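Local structure of xylooligosaccharide oxidase (Myceliophthora thermophila, 5L6G) at residues A133-G136 with H137-T140; R474-K477 with Q478-P482. The protein oxidises xylooligosaccharides and related sugars at the C1 hydroxyl to lactones, using a bicovalently bound FAD and reducing oxygen to hydrogen peroxide. One frame throughout, in Å; residues are numbered along the deposited sequence.

In the fold
Contact 1 (133-136 with 137-140) and contact 2 (474-477 with 478-482) lie at the ends of two different helices. Contact 1 forms the start of helix 135-146. Contact 2 forms the end of helix 470-480. Contact 1 comes first along the chain and lies in the FAD-binding PCMH-type region. Contact 2 lies far later, in the berberine-like region. Their centres are about 31 Å apart, and their nearest atoms about 22 Å apart, so they do not touch. Contact 1 is buried and starts its helix in the FAD-binding part, near the cofactor. Contact 2 is only partly buried and ends its helix in the berberine-like part, where Leu480 lies next to an N-glycan sugar.

Contact 1: A133-G136 with H137-T140; sequences ARLG and HIAT
Gly136 and Ile138 carry much of this contact, with His137 between them, at the first turn of helix 135-146 in the FAD-binding PCMH-type region. Arg134 is the N-cap residue. Its carbonyl oxygen accepts the first helical bond, from Ile138 N, at 3.0 Å and nearly straight (N-H...O 163°). Leu135 O takes Ala139 N in the same i to i+4 pattern.

Ile138 turns back over the residues before the helix. Its CG1 lies beside its own backbone N (chi1 -65°), which sets this branch 3.7 Å from Ala133 CB, in an apolar cluster that Val118 of strand 118-120 joins, and also against Arg134 O. The end of the branch, CD1, reaches Leu135 CD2 at 4.4 Å, a looser touch.

Ala133 CB lies loosely at the edge of the His137 ring, near its plane, with CD2 as the nearest ring atom at 4.5 Å. CB of His137 sits 3.5 Å from Arg134 O. The ring's ND1 is hydrogen-bonded to Asp330 OD1, which probably limits how the ring can turn.

The Arg134 side chain leads away from the turn, where its NH1 bonds to the carbonyls of Gly92 and Gly157 and it makes a cation-pi contact with Tyr336. The start of the helix thus lies near the cofactor and the substrate site, with the Arg134 side chain about 6 Å from the bound FAD and Leu135 in the neighbourhood of the substrate-binding Thr154.

Gly136 brings backbone alone, and its oxygen is gripped twice by Thr140. Thr140 N donates at 3.0 Å, and Thr140 OG1 donates at 2.7 Å from the opposite face of the carbonyl plane.

Contact 2: R474-K477 with Q478-P482; sequences RRIK and QQLDP
Lys477 has CG anti to its backbone N (chi1 178°) and a bend at chi2 (67°), beyond which the chain is extended. Asp481 also holds its CG opposite the backbone N. The two side chains therefore run side by side, and Lys477 NZ forms a salt bridge with Asp481 OD2 at 2.8 Å. NZ comes to the anti side of this oxygen, 29° out of the carboxylate plane. The grip is shared: NZ also bonds to Asn216 O, while Asp481 OD1 accepts from Leu485 N and OD2 from Phe486 N. With an alanine in place of Lys477, the buried Asp481 carboxylate would probably lose its charged mate and Asn216 O this donor.

On another side of the helix, Ile476 CG2 lies 3.8 Å from Leu480 CD1. The two lie side by side, pointing the same way, and touch helix 204-213, Ile476 at Trp208 and Leu480 at Leu206. In the backbone, Leu480 N bonds to Ile476 O at 2.9 Å, and Asp481 N to Lys477 O at 2.8 Å. Asp481 is the first residue to leave helical angles. This is an i to i+4 lysine-aspartate salt bridge joining the last turn of helix 470-480 to the first residue after it, in the berberine-like region.

Contact 1: A133-G136 with H137-T140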
loop_
_atom_site.group_PDB
_atom_site.type_symbol
_atom_site.label_atom_id
_atom_site.label_comp_id
_atom_site.label_asym_id
_atom_site.label_seq_id
_atom_site.Cartn_x
_atom_site.Cartn_y
_atom_site.Cartn_z
ATOM N N ALA A 133 12.304 -5.584 -5.611
ATOM C CA ALA A 133 12.412 -4.323 -6.349
ATOM C C ALA A 133 11.512 -3.266 -5.690
ATOM O O ALA A 133 10.354 -3.530 -5.351
ATOM C CB ALA A 133 12.054 -4.497 -7.834
ATOM N N ARG A 134 12.060 -2.068 -5.532
ATOM C CA ARG A 134 11.332 -0.965 -4.965
ATOM C C ARG A 134 10.779 -0.119 -6.087
ATOM O O ARG A 134 11.275 -0.181 -7.232
ATOM C CB ARG A 134 12.234 -0.160 -4.045
ATOM C CG ARG A 134 12.767 -0.967 -2.876
ATOM C CD ARG A 134 13.866 -0.211 -2.178
ATOM N NE ARG A 134 14.550 -1.016 -1.182
ATOM C CZ ARG A 134 14.186 -1.142 0.096
ATOM N NH1 ARG A 134 13.137 -0.493 0.582
ATOM N NH2 ARG A 134 14.908 -1.906 0.901
ATOM N N LEU A 135 9.735 0.647 -5.757
ATOM C CA LEU A 135 8.931 1.308 -6.767
ATOM C C LEU A 135 9.743 2.276 -7.606
ATOM O O LEU A 135 9.513 2.365 -8.794
ATOM C CB LEU A 135 7.744 2.023 -6.131
ATOM C CG LEU A 135 6.773 1.145 -5.332
ATOM C CD1 LEU A 135 5.599 1.990 -4.842
ATOM C CD2 LEU A 135 6.290 -0.036 -6.179
ATOM N N GLY A 136 10.668 3.017 -6.982
ATOM C CA GLY A 136 11.480 3.985 -7.701
ATOM C C GLY A 136 12.373 3.344 -8.746
ATOM O O GLY A 136 12.545 3.859 -9.848
ATOM N N HIS A 137 12.931 2.200 -8.401
ATOM C CA HIS A 137 13.747 1.423 -9.326
ATOM C C HIS A 137 12.914 0.887 -10.482
ATOM O O HIS A 137 13.342 0.961 -11.637
ATOM C CB HIS A 137 14.417 0.264 -8.587
ATOM C CG HIS A 137 15.252 -0.614 -9.461
ATOM N ND1 HIS A 137 16.299 -0.137 -10.227
ATOM C CD2 HIS A 137 15.185 -1.940 -9.701
ATOM C CE1 HIS A 137 16.852 -1.140 -10.883
ATOM N NE2 HIS A 137 16.197 -2.247 -10.573
ATOM N N ILE A 138 11.739 0.346 -10.158
ATOM C CA ILE A 138 10.860 -0.215 -11.177
ATOM C C ILE A 138 10.473 0.892 -12.162
ATOM O O ILE A 138 10.634 0.740 -13.379
ATOM C CB ILE A 138 9.602 -0.818 -10.549
ATOM C CG1 ILE A 138 9.976 -2.005 -9.670
ATOM C CG2 ILE A 138 8.619 -1.237 -11.636
ATOM C CD1 ILE A 138 8.901 -2.462 -8.729
ATOM N N ALA A 139 9.996 2.005 -11.613
ATOM C CA ALA A 139 9.562 3.122 -12.425
ATOM C C ALA A 139 10.698 3.619 -13.328
ATOM O O ALA A 139 10.491 3.919 -14.504
ATOM C CB ALA A 139 9.046 4.235 -11.538
ATOM N N THR A 140 11.902 3.692 -12.777
ATOM C CA THR A 140 13.059 4.167 -13.543
ATOM C C THR A 140 13.382 3.248 -14.713
ATOM O O THR A 140 13.543 3.691 -15.871
ATOM C CB THR A 140 14.286 4.293 -12.621
ATOM O OG1 THR A 140 13.993 5.263 -11.604
ATOM C CG2 THR A 140 15.535 4.702 -13.406
#

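Contact 2: R474-K477 with Q478-P482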
loop_
_atom_site.group_PDB
_atom_site.type_symbol
_atom_site.label_atom_id
_atom_site.label_comp_id
_atom_site.label_asym_id
_atom_site.label_seq_id
_atom_site.Cartn_x
_atom_site.Cartn_y
_atom_site.Cartn_z
ATOM N N ARG A 474 -10.163 -17.252 3.642
ATOM C CA ARG A 474 -9.918 -18.236 4.713
ATOM C C ARG A 474 -9.917 -19.662 4.163
ATOM O O ARG A 474 -9.136 -20.517 4.606
ATOM C CB ARG A 474 -10.949 -18.099 5.828
ATOM C CG ARG A 474 -10.803 -16.814 6.612
ATOM C CD ARG A 474 -11.623 -16.812 7.884
ATOM N NE ARG A 474 -11.140 -17.835 8.818
ATOM C CZ ARG A 474 -11.778 -18.214 9.920
ATOM N NH1 ARG A 474 -12.944 -17.663 10.247
ATOM N NH2 ARG A 474 -11.253 -19.157 10.701
ATOM N N ARG A 475 -10.771 -19.917 3.181
ATOM C CA ARG A 475 -10.815 -21.238 2.565
ATOM C C ARG A 475 -9.534 -21.529 1.801
ATOM O O ARG A 475 -8.979 -22.608 1.933
ATOM C CB ARG A 475 -12.044 -21.397 1.677
ATOM C CG ARG A 475 -13.337 -21.440 2.473
ATOM C CD ARG A 475 -14.512 -21.942 1.659
ATOM N NE ARG A 475 -14.821 -21.047 0.536
ATOM C CZ ARG A 475 -15.586 -19.961 0.605
ATOM N NH1 ARG A 475 -16.142 -19.580 1.751
ATOM N NH2 ARG A 475 -15.799 -19.246 -0.497
ATOM N N ILE A 476 -9.063 -20.560 1.022
ATOM C CA ILE A 476 -7.817 -20.728 0.264
ATOM C C ILE A 476 -6.641 -20.839 1.229
ATOM O O ILE A 476 -5.697 -21.582 1.000
ATOM C CB ILE A 476 -7.618 -19.581 -0.756
ATOM C CG1 ILE A 476 -8.720 -19.639 -1.810
ATOM C CG2 ILE A 476 -6.295 -19.707 -1.488
ATOM C CD1 ILE A 476 -8.797 -18.413 -2.675
ATOM N N LYS A 477 -6.706 -20.119 2.340
ATOM C CA LYS A 477 -5.634 -20.194 3.330
ATOM C C LYS A 477 -5.471 -21.604 3.906
ATOM O O LYS A 477 -4.360 -22.098 4.048
ATOM C CB LYS A 477 -5.887 -19.178 4.441
ATOM C CG LYS A 477 -4.873 -19.174 5.570
ATOM C CD LYS A 477 -3.490 -18.707 5.141
ATOM C CE LYS A 477 -2.554 -18.742 6.346
ATOM N NZ LYS A 477 -1.247 -18.101 6.060
ATOM N N GLN A 478 -6.577 -22.241 4.243
ATOM C CA GLN A 478 -6.528 -23.618 4.739
ATOM C C GLN A 478 -5.933 -24.535 3.672
ATOM O O GLN A 478 -5.186 -25.462 3.987
ATOM C CB GLN A 478 -7.932 -24.054 5.167
ATOM C CG GLN A 478 -8.017 -25.415 5.813
ATOM C CD GLN A 478 -8.009 -26.549 4.809
ATOM O OE1 GLN A 478 -8.357 -26.370 3.638
ATOM N NE2 GLN A 478 -7.576 -27.721 5.252
ATOM N N GLN A 479 -6.218 -24.252 2.399
ATOM C CA GLN A 479 -5.732 -25.104 1.321
ATOM C C GLN A 479 -4.255 -24.940 1.054
ATOM O O GLN A 479 -3.591 -25.921 0.729
ATOM C CB GLN A 479 -6.487 -24.851 0.021
ATOM C CG GLN A 479 -7.914 -25.369 0.005
ATOM C CD GLN A 479 -8.690 -24.812 -1.177
ATOM O OE1 GLN A 479 -8.399 -23.735 -1.659
ATOM N NE2 GLN A 479 -9.675 -25.555 -1.647
ATOM N N LEU A 480 -3.750 -23.710 1.158
ATOM C CA LEU A 480 -2.374 -23.417 0.767
ATOM C C LEU A 480 -1.405 -23.291 1.933
ATOM O O LEU A 480 -0.224 -23.582 1.770
ATOM C CB LEU A 480 -2.309 -22.159 -0.106
ATOM C CG LEU A 480 -3.006 -22.254 -1.473
ATOM C CD1 LEU A 480 -2.815 -20.961 -2.256
ATOM C CD2 LEU A 480 -2.499 -23.419 -2.295
ATOM N N ASP A 481 -1.878 -22.856 3.094
ATOM C CA ASP A 481 -0.994 -22.716 4.255
ATOM C C ASP A 481 -1.701 -23.106 5.552
ATOM O O ASP A 481 -1.833 -22.286 6.473
ATOM C CB ASP A 481 -0.455 -21.297 4.324
ATOM C CG ASP A 481 0.568 -21.108 5.434
ATOM O OD1 ASP A 481 1.166 -22.114 5.872
ATOM O OD2 ASP A 481 0.774 -19.963 5.875
ATOM N N PRO A 482 -2.158 -24.358 5.630
ATOM C CA PRO A 482 -2.916 -24.805 6.802
ATOM C C PRO A 482 -2.171 -24.709 8.132
ATOM O O PRO A 482 -2.814 -24.570 9.176
ATOM C CB PRO A 482 -3.203 -26.281 6.499
ATOM C CG PRO A 482 -2.122 -26.689 5.566
ATOM C CD PRO A 482 -1.908 -25.469 4.698
#